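Local coordinates for Lin0012 protein (Listeria innocua, PDB 3K17) that probably acts as an ATP-dependent phosphomevalonate kinase in the mevalonate pathway to isopentenyl diphosphate, at residues W52-E57 with I103-I108. Residues are numbered along the deposited sequence; the frame is centred on the assembly and turned at random.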
loop_
_atom_site.group_PDB
_atom_site.type_symbol
_atom_site.label_atom_id
_atom_site.label_comp_id
_atom_site.label_asym_id
_atom_site.label_seq_id
_atom_site.Cartn_x
_atom_site.Cartn_y
_atom_site.Cartn_z
ATOM N N TRP A 52 11.579 5.814 -28.370
ATOM C CA TRP A 52 10.648 6.929 -28.462
ATOM C C TRP A 52 9.383 6.391 -29.119
ATOM O O TRP A 52 9.468 5.692 -30.134
ATOM C CB TRP A 52 11.186 8.041 -29.371
ATOM C CG TRP A 52 12.499 8.632 -28.989
ATOM C CD1 TRP A 52 13.712 8.005 -28.967
ATOM C CD2 TRP A 52 12.747 10.000 -28.644
ATOM N NE1 TRP A 52 14.703 8.901 -28.638
ATOM C CE2 TRP A 52 14.138 10.133 -28.434
ATOM C CE3 TRP A 52 11.929 11.128 -28.495
ATOM C CZ2 TRP A 52 14.731 11.353 -28.082
ATOM C CZ3 TRP A 52 12.519 12.342 -28.145
ATOM C CH2 TRP A 52 13.908 12.441 -27.944
ATOM N N ILE A 53 8.225 6.693 -28.544
ATOM C CA ILE A 53 6.965 6.270 -29.152
ATOM C C ILE A 53 6.060 7.487 -29.227
ATOM O O ILE A 53 6.251 8.460 -28.487
ATOM C CB ILE A 53 6.279 5.123 -28.379
ATOM C CG1 ILE A 53 5.928 5.548 -26.947
ATOM C CG2 ILE A 53 7.190 3.913 -28.369
ATOM C CD1 ILE A 53 5.036 4.546 -26.246
ATOM N N PRO A 54 5.066 7.461 -30.126
ATOM C CA PRO A 54 4.150 8.592 -30.285
ATOM C C PRO A 54 3.490 9.118 -29.026
ATOM O O PRO A 54 3.365 10.326 -28.850
ATOM C CB PRO A 54 3.121 8.070 -31.290
ATOM C CG PRO A 54 3.909 7.058 -32.091
ATOM C CD PRO A 54 4.680 6.348 -31.012
ATOM N N HIS A 55 3.067 8.229 -28.142
ATOM C CA HIS A 55 2.383 8.689 -26.945
ATOM C C HIS A 55 3.207 9.585 -26.014
ATOM O O HIS A 55 2.662 10.498 -25.394
ATOM C CB HIS A 55 1.833 7.503 -26.155
ATOM C CG HIS A 55 0.898 7.902 -25.055
ATOM N ND1 HIS A 55 1.335 8.420 -23.854
ATOM C CD2 HIS A 55 -0.456 7.911 -24.997
ATOM C CE1 HIS A 55 0.292 8.730 -23.105
ATOM N NE2 HIS A 55 -0.806 8.432 -23.776
ATOM N N TYR A 56 4.510 9.346 -25.920
ATOM C CA TYR A 56 5.339 10.145 -25.018
ATOM C C TYR A 56 6.258 11.135 -25.719
ATOM O O TYR A 56 6.755 10.874 -26.809
ATOM C CB TYR A 56 6.165 9.219 -24.131
ATOM C CG TYR A 56 5.327 8.367 -23.210
ATOM C CD1 TYR A 56 4.719 8.916 -22.083
ATOM C CD2 TYR A 56 5.133 7.010 -23.472
ATOM C CE1 TYR A 56 3.940 8.139 -21.237
ATOM C CE2 TYR A 56 4.361 6.223 -22.636
ATOM C CZ TYR A 56 3.767 6.790 -21.519
ATOM O OH TYR A 56 3.017 6.004 -20.679
ATOM N N GLU A 57 6.480 12.280 -25.084
ATOM C CA GLU A 57 7.353 13.300 -25.654
ATOM C C GLU A 57 8.819 12.925 -25.459
ATOM O O GLU A 57 9.679 13.278 -26.262
ATOM C CB GLU A 57 7.104 14.650 -24.986
ATOM C CG GLU A 57 7.902 15.778 -25.607
ATOM C CD GLU A 57 8.158 16.918 -24.638
ATOM O OE1 GLU A 57 7.203 17.332 -23.943
ATOM O OE2 GLU A 57 9.314 17.403 -24.574
ATOM N N ILE A 103 9.622 5.484 -33.043
ATOM C CA ILE A 103 8.408 5.028 -33.699
ATOM C C ILE A 103 7.465 6.179 -34.023
ATOM O O ILE A 103 7.154 7.004 -33.157
ATOM C CB ILE A 103 7.660 4.003 -32.822
ATOM C CG1 ILE A 103 8.544 2.770 -32.604
ATOM C CG2 ILE A 103 6.324 3.625 -33.479
ATOM C CD1 ILE A 103 7.898 1.671 -31.771
ATOM N N GLU A 104 7.025 6.231 -35.276
ATOM C CA GLU A 104 6.086 7.248 -35.739
ATOM C C GLU A 104 4.874 6.484 -36.252
ATOM O O GLU A 104 4.984 5.300 -36.568
ATOM C CB GLU A 104 6.681 8.065 -36.889
ATOM C CG GLU A 104 7.938 8.849 -36.551
ATOM C CD GLU A 104 8.637 9.369 -37.807
ATOM O OE1 GLU A 104 9.164 8.545 -38.599
ATOM O OE2 GLU A 104 8.648 10.602 -38.009
ATOM N N THR A 105 3.730 7.153 -36.364
ATOM C CA THR A 105 2.529 6.475 -36.845
ATOM C C THR A 105 1.659 7.262 -37.824
ATOM O O THR A 105 1.621 8.491 -37.791
ATOM C CB THR A 105 1.632 6.059 -35.665
ATOM O OG1 THR A 105 0.429 5.465 -36.165
ATOM C CG2 THR A 105 1.277 7.284 -34.806
ATOM N N GLU A 106 0.958 6.524 -38.685
ATOM C CA GLU A 106 0.030 7.086 -39.662
ATOM C C GLU A 106 -1.288 6.358 -39.417
ATOM O O GLU A 106 -2.231 6.473 -40.197
ATOM C CB GLU A 106 0.469 6.791 -41.107
ATOM C CG GLU A 106 1.928 7.074 -41.443
ATOM C CD GLU A 106 2.254 6.780 -42.921
ATOM O OE1 GLU A 106 1.722 5.790 -43.480
ATOM O OE2 GLU A 106 3.049 7.534 -43.515
ATOM N N LEU A 107 -1.349 5.594 -38.333
ATOM C CA LEU A 107 -2.558 4.832 -38.035
ATOM C C LEU A 107 -3.559 5.639 -37.221
ATOM O O LEU A 107 -4.489 5.085 -36.631
ATOM C CB LEU A 107 -2.202 3.538 -37.301
ATOM C CG LEU A 107 -1.171 2.643 -38.001
ATOM C CD1 LEU A 107 -1.142 1.290 -37.331
ATOM C CD2 LEU A 107 -1.533 2.487 -39.486
ATOM N N ILE A 108 -3.367 6.954 -37.199
ATOM C CA ILE A 108 -4.267 7.831 -36.463
ATOM C C ILE A 108 -4.809 8.938 -37.350
ATOM O O ILE A 108 -4.182 9.347 -38.326
ATOM C CB ILE A 108 -3.571 8.497 -35.262
ATOM C CG1 ILE A 108 -2.392 9.335 -35.759
ATOM C CG2 ILE A 108 -3.132 7.441 -34.258
ATOM C CD1 ILE A 108 -1.661 10.093 -34.654
#
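Ile103 meets Trp52, Ile53 and Pro54 where a short edge strand stops running beside its parallel neighbour: the contact is the last rung of a parallel strand pair, 50-52 with 99-105, at the margin of the mixed sheet, followed by the turn that carries the chain away from the sheet. Its one hydrogen bond between the segments runs from the backbone N of Ile103 to O of Trp52, at 2.9 Å and nearly straight at the hydrogen (163°). Trp52 also pairs through its backbone with Met101, as in parallel strands, where one residue bonds to two partners two positions apart.

The next ladder position is closed off by Pro54, which has no amide hydrogen to offer. CD of Pro54 takes that place instead, 3.3 Å from O of Ile103 and 4.0 Å from CG2 of the same residue. CG of the proline reaches CG2 of Thr105 at 3.8 Å, a methyl set between its own backbone N and carbonyl carbon, while the threonine hydroxyl is anti to N (chi1 177°). OG1 of Thr105 accepts the backbone N-H of Leu107 at 2.8 Å, forming an ST turn just as strand 99-105 ends.

On the buried side, Ile53 and Ile103 lie alongside each other and point the same way, CG2 of Ile53 lying 4.1 Å from CD1 of Ile103. Both rest on Thr78 of helix 76-91, and Ile103 also packs on Ile39 and Leu41 of the adjoining strand 37-45. Beyond the rung, Tyr56 N bonds back to Ile53 O, closing a type I beta turn with Pro54 and His55 at its corners. Together these features are those of a parallel edge strand ending in a proline-containing beta turn, here on the sheet of a GHMP-kinase fold.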